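Long-range contacts in periplasmic binding protein (Sulfurospirillum deleyianum, PDB 4PAG), which probably captures an iron complex or similar ligand in the periplasm and delivers it to an ABC transporter: residues A[20-26]-A[88-94]; A[56-60]-A[320-324]; A[82-86]-A[108-114]; A[154-158]-A[278-282]. One frame throughout, in Å; residues are numbered along the deposited sequence.

Contact 1. Residues A[20-26]-A[88-94]; sequences ITRIYGS and AKPDVII
Asp91 OD2 is gripped by two backbone N-H groups of the opposite segment. Thr21 N comes in nearly along the C-O axis at 2.8 Å, while Arg22 N reaches the same oxygen from above the carboxylate plane, 3.1 Å away. Asp91 points its CG anti to its own carbonyl carbon (chi1 -60°), which brings OD2 within range of both N-H groups, and its backbone N returns a bond to Arg22 O. CD1 of Ile20 lies against the CB of Asp91. Arg22 makes the second grip: its chain bends at chi3 (66°) and presents the guanidinium side-on, with NE (2.8 Å) and NH2 (2.7 Å) both donating to Ala88 O, the carbonyl lying slightly out of the guanidinium plane. Beyond this polar end the segments run parallel as strands 23-25 and 92-94. Ile94 N bonds to Tyr24 O, and Ser26 N to Ile94 O at 2.8 Å. On one face Ile23 CD1 meets Ile94 CG1, and CG1 of Ile23 lies beside CG1 of Val92; on the other, Tyr24 CD2 rests against Ile93 CG2 at 3.7 Å, its hydroxyl bonded to Gly72 O. The acidic and basic side chains thus each pair with main chain rather than with each other, so both probably help hold the loops that lead into the strands, whose faces are apolar and, at Tyr24, aromatic.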
# COMPACT_ATOMS: atom_id res chain seq x y z
N ILE A 20 17.34 -16.43 -9.48
CA ILE A 20 15.97 -16.69 -9.04
C ILE A 20 15.08 -16.58 -10.28
O ILE A 20 14.91 -15.50 -10.83
CB ILE A 20 15.51 -15.65 -7.99
CG1 ILE A 20 16.49 -15.59 -6.81
CG2 ILE A 20 14.10 -15.96 -7.51
CD1 ILE A 20 16.62 -16.87 -6.02
N THR A 21 14.52 -17.71 -10.71
CA THR A 21 13.61 -17.72 -11.86
C THR A 21 12.15 -17.94 -11.45
O THR A 21 11.26 -17.77 -12.26
CB THR A 21 14.02 -18.82 -12.85
OG1 THR A 21 13.87 -20.09 -12.22
CG2 THR A 21 15.47 -18.64 -13.31
N ARG A 22 11.93 -18.33 -10.19
CA ARG A 22 10.58 -18.55 -9.65
C ARG A 22 10.52 -17.95 -8.25
O ARG A 22 11.33 -18.29 -7.40
CB ARG A 22 10.25 -20.05 -9.59
CG ARG A 22 10.41 -20.79 -10.92
CD ARG A 22 10.05 -22.27 -10.80
NE ARG A 22 8.63 -22.47 -10.50
CZ ARG A 22 7.64 -22.42 -11.41
NH1 ARG A 22 7.90 -22.18 -12.69
NH2 ARG A 22 6.39 -22.62 -11.02
N ILE A 23 9.57 -17.05 -8.02
CA ILE A 23 9.47 -16.37 -6.73
C ILE A 23 8.00 -16.24 -6.34
O ILE A 23 7.13 -16.23 -7.20
CB ILE A 23 10.17 -14.99 -6.77
CG1 ILE A 23 10.37 -14.42 -5.37
CG2 ILE A 23 9.40 -13.99 -7.63
CD1 ILE A 23 11.37 -13.27 -5.32
N TYR A 24 7.74 -16.15 -5.05
CA TYR A 24 6.38 -16.00 -4.53
C TYR A 24 6.41 -14.99 -3.39
O TYR A 24 7.29 -15.05 -2.53
CB TYR A 24 5.85 -17.36 -4.07
CG TYR A 24 4.57 -17.32 -3.28
CD1 TYR A 24 3.35 -17.01 -3.88
CD2 TYR A 24 4.56 -17.61 -1.91
CE1 TYR A 24 2.17 -16.98 -3.14
CE2 TYR A 24 3.39 -17.59 -1.17
CZ TYR A 24 2.20 -17.28 -1.79
OH TYR A 24 1.03 -17.26 -1.04
N GLY A 25 5.48 -14.04 -3.43
CA GLY A 25 5.30 -13.09 -2.34
C GLY A 25 4.16 -13.55 -1.45
O GLY A 25 3.14 -14.02 -1.95
N SER A 26 4.33 -13.40 -0.14
CA SER A 26 3.40 -13.96 0.84
C SER A 26 2.05 -13.22 0.93
O SER A 26 1.08 -13.76 1.47
CB SER A 26 4.06 -13.96 2.22
OG SER A 26 4.11 -12.65 2.78
N ALA A 88 4.44 -25.53 -6.79
CA ALA A 88 4.93 -24.56 -7.79
C ALA A 88 6.44 -24.31 -7.72
O ALA A 88 7.00 -23.70 -8.63
CB ALA A 88 4.18 -23.25 -7.66
N LYS A 89 7.08 -24.75 -6.64
CA LYS A 89 8.55 -24.71 -6.53
C LYS A 89 9.13 -23.31 -6.73
O LYS A 89 9.95 -23.11 -7.63
CB LYS A 89 9.19 -25.68 -7.53
CG LYS A 89 8.73 -27.13 -7.43
CD LYS A 89 9.51 -27.92 -6.38
CE LYS A 89 9.09 -29.38 -6.35
NZ LYS A 89 9.38 -30.10 -7.62
N PRO A 90 8.73 -22.34 -5.90
CA PRO A 90 9.46 -21.08 -5.98
C PRO A 90 10.87 -21.28 -5.43
O PRO A 90 11.04 -22.05 -4.49
CB PRO A 90 8.64 -20.15 -5.08
CG PRO A 90 8.02 -21.06 -4.08
CD PRO A 90 7.77 -22.36 -4.78
N ASP A 91 11.86 -20.61 -6.01
CA ASP A 91 13.24 -20.65 -5.47
C ASP A 91 13.30 -20.00 -4.08
O ASP A 91 14.10 -20.39 -3.24
CB ASP A 91 14.21 -19.92 -6.40
CG ASP A 91 14.27 -20.54 -7.80
OD1 ASP A 91 14.24 -21.78 -7.89
OD2 ASP A 91 14.33 -19.79 -8.79
N VAL A 92 12.46 -19.00 -3.86
CA VAL A 92 12.41 -18.31 -2.58
C VAL A 92 11.02 -17.71 -2.38
O VAL A 92 10.32 -17.42 -3.36
CB VAL A 92 13.53 -17.23 -2.50
CG1 VAL A 92 13.26 -16.10 -3.48
CG2 VAL A 92 13.68 -16.70 -1.08
N ILE A 93 10.62 -17.57 -1.12
CA ILE A 93 9.38 -16.89 -0.75
C ILE A 93 9.76 -15.63 0.02
O ILE A 93 10.60 -15.67 0.90
CB ILE A 93 8.48 -17.78 0.13
CG1 ILE A 93 8.06 -19.03 -0.65
CG2 ILE A 93 7.26 -17.01 0.62
CD1 ILE A 93 7.34 -20.07 0.20
N ILE A 94 9.16 -14.50 -0.35
CA ILE A 94 9.37 -13.25 0.33
C ILE A 94 8.13 -12.97 1.16
O ILE A 94 7.02 -12.96 0.62
CB ILE A 94 9.60 -12.09 -0.66
CG1 ILE A 94 10.71 -12.42 -1.68
CG2 ILE A 94 9.93 -10.82 0.10
CD1 ILE A 94 12.07 -12.67 -1.08

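Contact 2. Residues A[56-60]-A[320-324]; sequences NGEKF and TYFKL. With HIS (histidine), chain E.
This is a small, partly buried aromatic contact without a hydrogen bond across it, joining the weakly bonded helix around 57-60 to the end of the C-terminal helix 315-322, beside the bound histidine. Its centre is a T-shaped pair: the edge of the Phe60 ring, led by CZ, points at the face of Tyr321, with centroids 5.2 Å apart and planes at 78°. CZ of Phe60 sits over the middle of the Tyr321 ring, 3.9 Å above its plane, while Thr320 CG2 covers the opposite face. Tyr321 has its CG anti to the carbonyl carbon (chi1 -64°), which carries the ring out toward 56-60. At the edge of that ring, in its plane, Asn56 OD1 lies 3.8 Å from Tyr321 CE1; this oxygen is hydrogen-bonded to Ser264 OG. Lys59, bent at chi2 and chi3, crosses the phenol end, its CE 3.6 Å from Tyr321 OH. Phe60 CZ also touches Phe322 CZ, and Phe322 meets the rings of Trp268 and Tyr305 beyond. An alanine in place of Tyr321 would probably leave the edge of Phe60 without the face it points at and open a gap between the two helices. From the same turn, Tyr321 O lies 3.0 Å from CD2 of the bound histidine, and the extended Lys323 chain passes over the rim of one face of the ligand imidazole, CD 3.4 Å from its CE1. Lys263 NZ hydrogen-bonds the ligand. Tyr321, Phe322 and Lys323, at the end of helix 315-322, thus line the histidine-binding pocket seen in this structure, while the T-shaped pair packs that helix end against 57-60 behind it.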
# COMPACT_ATOMS: atom_id res chain seq x y z
N ASN A 56 -8.81 -1.80 -12.72
CA ASN A 56 -8.30 -1.42 -14.04
C ASN A 56 -6.90 -1.97 -14.34
O ASN A 56 -6.16 -1.39 -15.14
CB ASN A 56 -8.31 0.11 -14.21
CG ASN A 56 -9.70 0.71 -14.09
OD1 ASN A 56 -9.94 1.61 -13.28
ND2 ASN A 56 -10.62 0.22 -14.91
N GLY A 57 -6.55 -3.10 -13.74
CA GLY A 57 -5.21 -3.65 -13.90
C GLY A 57 -4.82 -3.90 -15.35
O GLY A 57 -3.67 -3.70 -15.72
N GLU A 58 -5.78 -4.29 -16.18
CA GLU A 58 -5.48 -4.63 -17.57
C GLU A 58 -4.94 -3.44 -18.38
O GLU A 58 -4.23 -3.61 -19.36
CB GLU A 58 -6.70 -5.27 -18.27
CG GLU A 58 -7.87 -4.32 -18.55
CD GLU A 58 -8.70 -3.99 -17.33
OE1 GLU A 58 -8.46 -4.57 -16.24
OE2 GLU A 58 -9.61 -3.12 -17.45
N LYS A 59 -5.25 -2.22 -17.93
CA LYS A 59 -4.77 -1.02 -18.59
C LYS A 59 -3.34 -0.64 -18.17
O LYS A 59 -2.67 0.11 -18.87
CB LYS A 59 -5.72 0.15 -18.30
CG LYS A 59 -7.20 -0.13 -18.60
CD LYS A 59 -7.50 -0.22 -20.09
CE LYS A 59 -7.34 1.14 -20.77
NZ LYS A 59 -7.89 1.17 -22.16
N PHE A 60 -2.87 -1.16 -17.03
CA PHE A 60 -1.60 -0.75 -16.43
C PHE A 60 -0.57 -1.86 -16.24
O PHE A 60 0.62 -1.58 -16.12
CB PHE A 60 -1.87 -0.12 -15.06
CG PHE A 60 -2.62 1.18 -15.12
CD1 PHE A 60 -1.95 2.38 -15.27
CD2 PHE A 60 -4.00 1.21 -15.00
CE1 PHE A 60 -2.63 3.57 -15.31
CE2 PHE A 60 -4.70 2.41 -15.03
CZ PHE A 60 -4.01 3.59 -15.20
N THR A 320 -9.65 10.84 -15.56
CA THR A 320 -10.43 9.60 -15.57
C THR A 320 -10.11 8.68 -14.41
O THR A 320 -11.01 8.23 -13.71
CB THR A 320 -10.19 8.82 -16.88
OG1 THR A 320 -10.64 9.61 -17.99
CG2 THR A 320 -10.93 7.49 -16.88
N TYR A 321 -8.83 8.37 -14.21
CA TYR A 321 -8.44 7.42 -13.18
C TYR A 321 -8.26 8.01 -11.79
O TYR A 321 -8.46 7.31 -10.80
CB TYR A 321 -7.18 6.67 -13.62
CG TYR A 321 -7.42 5.83 -14.85
CD1 TYR A 321 -8.17 4.68 -14.77
CD2 TYR A 321 -6.91 6.21 -16.08
CE1 TYR A 321 -8.41 3.90 -15.89
CE2 TYR A 321 -7.14 5.44 -17.21
CZ TYR A 321 -7.89 4.29 -17.11
OH TYR A 321 -8.12 3.51 -18.22
N PHE A 322 -7.88 9.29 -11.72
CA PHE A 322 -7.40 9.88 -10.45
C PHE A 322 -8.03 11.21 -10.02
O PHE A 322 -7.73 11.71 -8.94
CB PHE A 322 -5.88 10.05 -10.51
CG PHE A 322 -5.16 8.86 -11.07
CD1 PHE A 322 -5.32 7.62 -10.49
CD2 PHE A 322 -4.34 8.97 -12.17
CE1 PHE A 322 -4.67 6.50 -11.00
CE2 PHE A 322 -3.68 7.86 -12.69
CZ PHE A 322 -3.85 6.63 -12.10
N LYS A 323 -8.90 11.78 -10.86
CA LYS A 323 -9.50 13.10 -10.61
C LYS A 323 -8.43 14.16 -10.37
O LYS A 323 -8.56 15.01 -9.48
CB LYS A 323 -10.49 13.04 -9.43
CG LYS A 323 -11.72 12.18 -9.68
CD LYS A 323 -12.46 11.90 -8.38
CE LYS A 323 -13.45 10.75 -8.51
NZ LYS A 323 -14.16 10.49 -7.22
N LEU A 324 -7.38 14.12 -11.17
CA LEU A 324 -6.30 15.09 -11.10
C LEU A 324 -6.09 15.70 -12.48
O LEU A 324 -5.29 16.62 -12.63
CB LEU A 324 -5.02 14.41 -10.62
CG LEU A 324 -5.06 13.82 -9.20
CD1 LEU A 324 -3.77 13.05 -8.93
CD2 LEU A 324 -5.26 14.90 -8.15
N HIS E . -13.72 6.22 -8.71
CA HIS E . -12.63 5.27 -8.35
C HIS E . -13.18 4.08 -7.58
O HIS E . -13.04 3.91 -6.36
CB HIS E . -11.54 5.96 -7.55
CG HIS E . -11.10 7.27 -8.14
ND1 HIS E . -10.61 8.31 -7.38
CD2 HIS E . -11.07 7.70 -9.42
CE1 HIS E . -10.30 9.32 -8.17
NE2 HIS E . -10.57 8.98 -9.41
OXT HIS E . -13.82 3.24 -8.20

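Contact 3. Residues A[82-86]-A[108-114]; sequences LEAIL and DLARISI
Leu82 and Ile112 make the tight part of this contact, whereas Glu83, Leu86 and Arg111 form its exposed side. Ile112 CD1 presses against the first turn of helix 82-88, 3.3 Å from Leu82 O and 3.6 Å from Leu82 CB. With CG1 anti to the carbonyl carbon (chi1 -69°) and a second turn at chi2 (-55°), the ethyl arm of Ile112 reaches across to the other helix. Leu82 spreads its two methyls between Ile112 and Arg111: CD2 lies 3.8 Å from CG1 of Ile112, and CD1 sits over one face of the Arg111 guanidinium, toward its rim, 3.4 Å from NH1. Asp108 borders this leucine through CB and CG, while its OD2 is hydrogen-bonded to Trp74 NE1. Toward solvent the grip weakens. Glu83 OE2 and Arg111 NH2 stay 4.4 Å apart, opposite charges too distant for a salt bridge, and Leu86 CD1 reaches Ile112 O at 3.5 Å and only loosely approaches Ile114 CG1. The segments' axes cross at -48°, 10.6 Å apart. With no hydrogen bond across it, the pairing rests on van der Waals contact, mostly of Leu82 and Ile112, and the charges at its rim probably add just a mild attraction.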
# COMPACT_ATOMS: atom_id res chain seq x y z
N LEU A 82 -1.04 -23.86 0.64
CA LEU A 82 0.28 -24.45 0.93
C LEU A 82 0.69 -25.54 -0.06
O LEU A 82 1.84 -25.58 -0.51
CB LEU A 82 0.31 -24.97 2.38
CG LEU A 82 0.14 -23.89 3.47
CD1 LEU A 82 0.20 -24.47 4.88
CD2 LEU A 82 1.19 -22.79 3.33
N GLU A 83 -0.25 -26.41 -0.42
CA GLU A 83 0.03 -27.50 -1.36
C GLU A 83 0.44 -26.94 -2.72
O GLU A 83 1.39 -27.42 -3.33
CB GLU A 83 -1.19 -28.42 -1.52
CG GLU A 83 -1.65 -29.13 -0.25
CD GLU A 83 -2.67 -28.33 0.57
OE1 GLU A 83 -2.74 -27.09 0.44
OE2 GLU A 83 -3.40 -28.96 1.36
N ALA A 84 -0.28 -25.93 -3.19
CA ALA A 84 -0.02 -25.32 -4.49
C ALA A 84 1.30 -24.54 -4.50
O ALA A 84 2.08 -24.61 -5.45
CB ALA A 84 -1.17 -24.39 -4.88
N ILE A 85 1.55 -23.79 -3.43
CA ILE A 85 2.82 -23.09 -3.29
C ILE A 85 3.96 -24.10 -3.35
O ILE A 85 4.89 -23.94 -4.14
CB ILE A 85 2.87 -22.27 -1.98
CG1 ILE A 85 1.87 -21.11 -2.05
CG2 ILE A 85 4.28 -21.72 -1.76
CD1 ILE A 85 1.51 -20.53 -0.70
N LEU A 86 3.87 -25.14 -2.53
CA LEU A 86 4.92 -26.17 -2.52
C LEU A 86 5.09 -26.79 -3.90
O LEU A 86 6.21 -26.96 -4.37
CB LEU A 86 4.60 -27.25 -1.48
CG LEU A 86 5.61 -28.39 -1.30
CD1 LEU A 86 7.02 -27.87 -1.06
CD2 LEU A 86 5.17 -29.29 -0.15
N ASP A 108 3.71 -21.98 9.09
CA ASP A 108 3.39 -22.57 7.79
C ASP A 108 4.60 -22.73 6.88
O ASP A 108 4.68 -23.68 6.10
CB ASP A 108 2.33 -21.74 7.06
CG ASP A 108 0.97 -21.77 7.73
OD1 ASP A 108 0.77 -22.58 8.67
OD2 ASP A 108 0.10 -20.98 7.33
N LEU A 109 5.53 -21.77 6.94
CA LEU A 109 6.76 -21.86 6.16
C LEU A 109 7.60 -23.07 6.57
O LEU A 109 8.24 -23.69 5.72
CB LEU A 109 7.60 -20.60 6.30
CG LEU A 109 7.13 -19.33 5.59
CD1 LEU A 109 8.05 -18.20 6.00
CD2 LEU A 109 7.08 -19.47 4.07
N ALA A 110 7.60 -23.40 7.86
CA ALA A 110 8.30 -24.59 8.36
C ALA A 110 7.74 -25.84 7.70
O ALA A 110 8.48 -26.72 7.26
CB ALA A 110 8.18 -24.69 9.87
N ARG A 111 6.42 -25.90 7.62
CA ARG A 111 5.73 -27.00 6.97
C ARG A 111 6.09 -27.13 5.49
O ARG A 111 6.30 -28.24 5.00
CB ARG A 111 4.23 -26.79 7.14
CG ARG A 111 3.35 -27.85 6.53
CD ARG A 111 1.92 -27.51 6.87
NE ARG A 111 0.98 -28.19 6.00
CZ ARG A 111 -0.33 -27.96 5.99
NH1 ARG A 111 -0.86 -27.06 6.82
NH2 ARG A 111 -1.11 -28.63 5.16
N ILE A 112 6.17 -25.99 4.81
CA ILE A 112 6.47 -25.92 3.38
C ILE A 112 7.92 -26.28 3.06
O ILE A 112 8.19 -26.93 2.05
CB ILE A 112 6.17 -24.50 2.82
CG1 ILE A 112 4.66 -24.25 2.80
CG2 ILE A 112 6.74 -24.31 1.42
CD1 ILE A 112 3.86 -25.29 2.04
N SER A 113 8.85 -25.82 3.90
CA SER A 113 10.28 -26.11 3.72
C SER A 113 10.83 -25.56 2.40
O SER A 113 11.56 -26.24 1.68
CB SER A 113 10.54 -27.62 3.88
OG SER A 113 11.83 -27.99 3.46
N ILE A 114 10.46 -24.32 2.08
CA ILE A 114 11.06 -23.54 0.98
C ILE A 114 11.79 -22.37 1.63
O ILE A 114 11.28 -21.81 2.60
CB ILE A 114 9.97 -22.99 0.03
CG1 ILE A 114 9.23 -24.12 -0.70
CG2 ILE A 114 10.57 -22.02 -0.99
CD1 ILE A 114 9.97 -24.69 -1.90

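Contact 4. Residues A[154-158]-A[278-282]; sequences YLDEL and ILGAH
Two helices of the periplasmic binding protein fold, 141-163 and 277-288, meet here in a buried contact, nearly parallel: the segment axes make 24° and approach to 9.8 Å. The long helix 141-163 lies in the chain between the two sheets, consistent with the helix linking the two lobes in this family. One hydrogen bond crosses the interface. His282 NE2 donates to Tyr154 O at 2.8 Å, with an N-H...O angle of 160°; the oxygen lies close to the imidazole plane, but the donor sits above the carbonyl plane. That carbonyl already accepts Leu158 N within its own helix, and the two donors reach it from opposite faces. The other imidazole nitrogen, ND1, is bonded to Tyr293 OH, so both ring nitrogens are used and the ring is fixed in rotation. A leucine in place of His282 would probably leave Tyr154 O with the helical bond alone and Tyr293 OH without this partner. Of the charged groups, Glu157 OE1 stands 4.1 Å from His282 CE1, the planes nearly perpendicular, and its salt bridge goes to Lys300, which also makes a cation-pi contact with Tyr154. The Tyr154 and His282 rings meet obliquely, and the ring edge of Tyr154 faces Ile278 O. Apolar contacts fill the remainder. Ile278 CG2 lies 3.8 Å from Tyr154 CB and close to Tyr154 CD2. Leu158 has CG anti to its backbone N (chi1 -174°), which sends its branch toward the second helix: CD1 lies over one face of the imidazole, and CD2 touches Ala281 CB at 3.5 Å.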
# COMPACT_ATOMS: atom_id res chain seq x y z
N TYR A 154 11.07 11.11 -2.99
CA TYR A 154 9.68 11.45 -2.66
C TYR A 154 9.47 11.43 -1.15
O TYR A 154 8.83 12.34 -0.59
CB TYR A 154 8.70 10.49 -3.34
CG TYR A 154 8.39 10.82 -4.77
CD1 TYR A 154 9.34 11.35 -5.63
CD2 TYR A 154 7.13 10.56 -5.29
CE1 TYR A 154 9.04 11.63 -6.96
CE2 TYR A 154 6.81 10.83 -6.60
CZ TYR A 154 7.77 11.36 -7.43
OH TYR A 154 7.44 11.63 -8.74
N LEU A 155 10.00 10.41 -0.49
CA LEU A 155 9.87 10.29 0.96
C LEU A 155 10.58 11.42 1.72
O LEU A 155 10.04 11.94 2.71
CB LEU A 155 10.38 8.92 1.41
CG LEU A 155 9.49 7.75 0.99
CD1 LEU A 155 10.27 6.44 1.03
CD2 LEU A 155 8.23 7.65 1.84
N ASP A 156 11.77 11.80 1.26
CA ASP A 156 12.52 12.90 1.88
C ASP A 156 11.81 14.24 1.70
O ASP A 156 11.74 15.04 2.62
CB ASP A 156 13.94 12.99 1.30
CG ASP A 156 14.84 11.83 1.74
OD1 ASP A 156 14.44 11.07 2.65
OD2 ASP A 156 15.95 11.69 1.18
N GLU A 157 11.28 14.48 0.50
CA GLU A 157 10.51 15.70 0.23
C GLU A 157 9.31 15.82 1.15
O GLU A 157 9.02 16.89 1.67
CB GLU A 157 10.01 15.72 -1.21
CG GLU A 157 11.07 15.99 -2.25
CD GLU A 157 10.57 15.76 -3.66
OE1 GLU A 157 9.52 15.09 -3.83
OE2 GLU A 157 11.23 16.25 -4.61
N LEU A 158 8.59 14.71 1.31
CA LEU A 158 7.41 14.70 2.16
C LEU A 158 7.78 14.92 3.62
O LEU A 158 7.10 15.68 4.31
CB LEU A 158 6.63 13.39 2.00
CG LEU A 158 5.29 13.33 2.75
CD1 LEU A 158 4.33 14.40 2.26
CD2 LEU A 158 4.69 11.95 2.61
N ILE A 278 4.40 5.68 -1.52
CA ILE A 278 5.39 6.65 -1.98
C ILE A 278 4.70 7.82 -2.70
O ILE A 278 5.05 8.98 -2.49
CB ILE A 278 6.41 5.96 -2.91
CG1 ILE A 278 7.30 5.03 -2.07
CG2 ILE A 278 7.27 6.98 -3.64
CD1 ILE A 278 7.91 3.90 -2.88
N LEU A 279 3.72 7.50 -3.54
CA LEU A 279 2.91 8.50 -4.23
C LEU A 279 1.67 8.86 -3.43
O LEU A 279 1.30 10.04 -3.33
CB LEU A 279 2.50 7.98 -5.60
CG LEU A 279 1.57 8.86 -6.43
CD1 LEU A 279 2.28 10.14 -6.84
CD2 LEU A 279 1.09 8.10 -7.66
N GLY A 280 1.01 7.85 -2.87
CA GLY A 280 -0.24 8.05 -2.15
C GLY A 280 -0.15 9.02 -0.99
O GLY A 280 -1.08 9.78 -0.74
N ALA A 281 0.97 8.99 -0.26
CA ALA A 281 1.15 9.92 0.86
C ALA A 281 1.29 11.36 0.37
O ALA A 281 0.83 12.29 1.03
CB ALA A 281 2.34 9.52 1.70
N HIS A 282 1.89 11.54 -0.80
CA HIS A 282 1.93 12.87 -1.43
C HIS A 282 0.53 13.34 -1.83
O HIS A 282 0.15 14.49 -1.58
CB HIS A 282 2.86 12.90 -2.64
CG HIS A 282 4.28 13.18 -2.29
ND1 HIS A 282 4.76 14.45 -2.09
CD2 HIS A 282 5.32 12.34 -2.07
CE1 HIS A 282 6.05 14.39 -1.78
NE2 HIS A 282 6.41 13.12 -1.76

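In the fold
Contacts 1 and 3 share one region: strand 92-96 lies between helices 82-88 and 99-112 in the chain, and the two contacts touch where Ile85 meets Tyr24 and Pro90 and where Ile114 packs on Ile93. Contact 1 is a largely buried strand pair at the edge of the three-stranded sheet, rich in backbone bonds; contact 3 is the half-exposed helix pair laid beside it, apolar and bondless across. Contact 4, also buried, joins helices by one histidine bond amid apolar packing, about 36 Å from contact 3 between centres and on the opposite side of the chain's centre. Contact 2, partly buried and aromatic, borders the ligand; its nearest atoms are about 7 Å from contact 4.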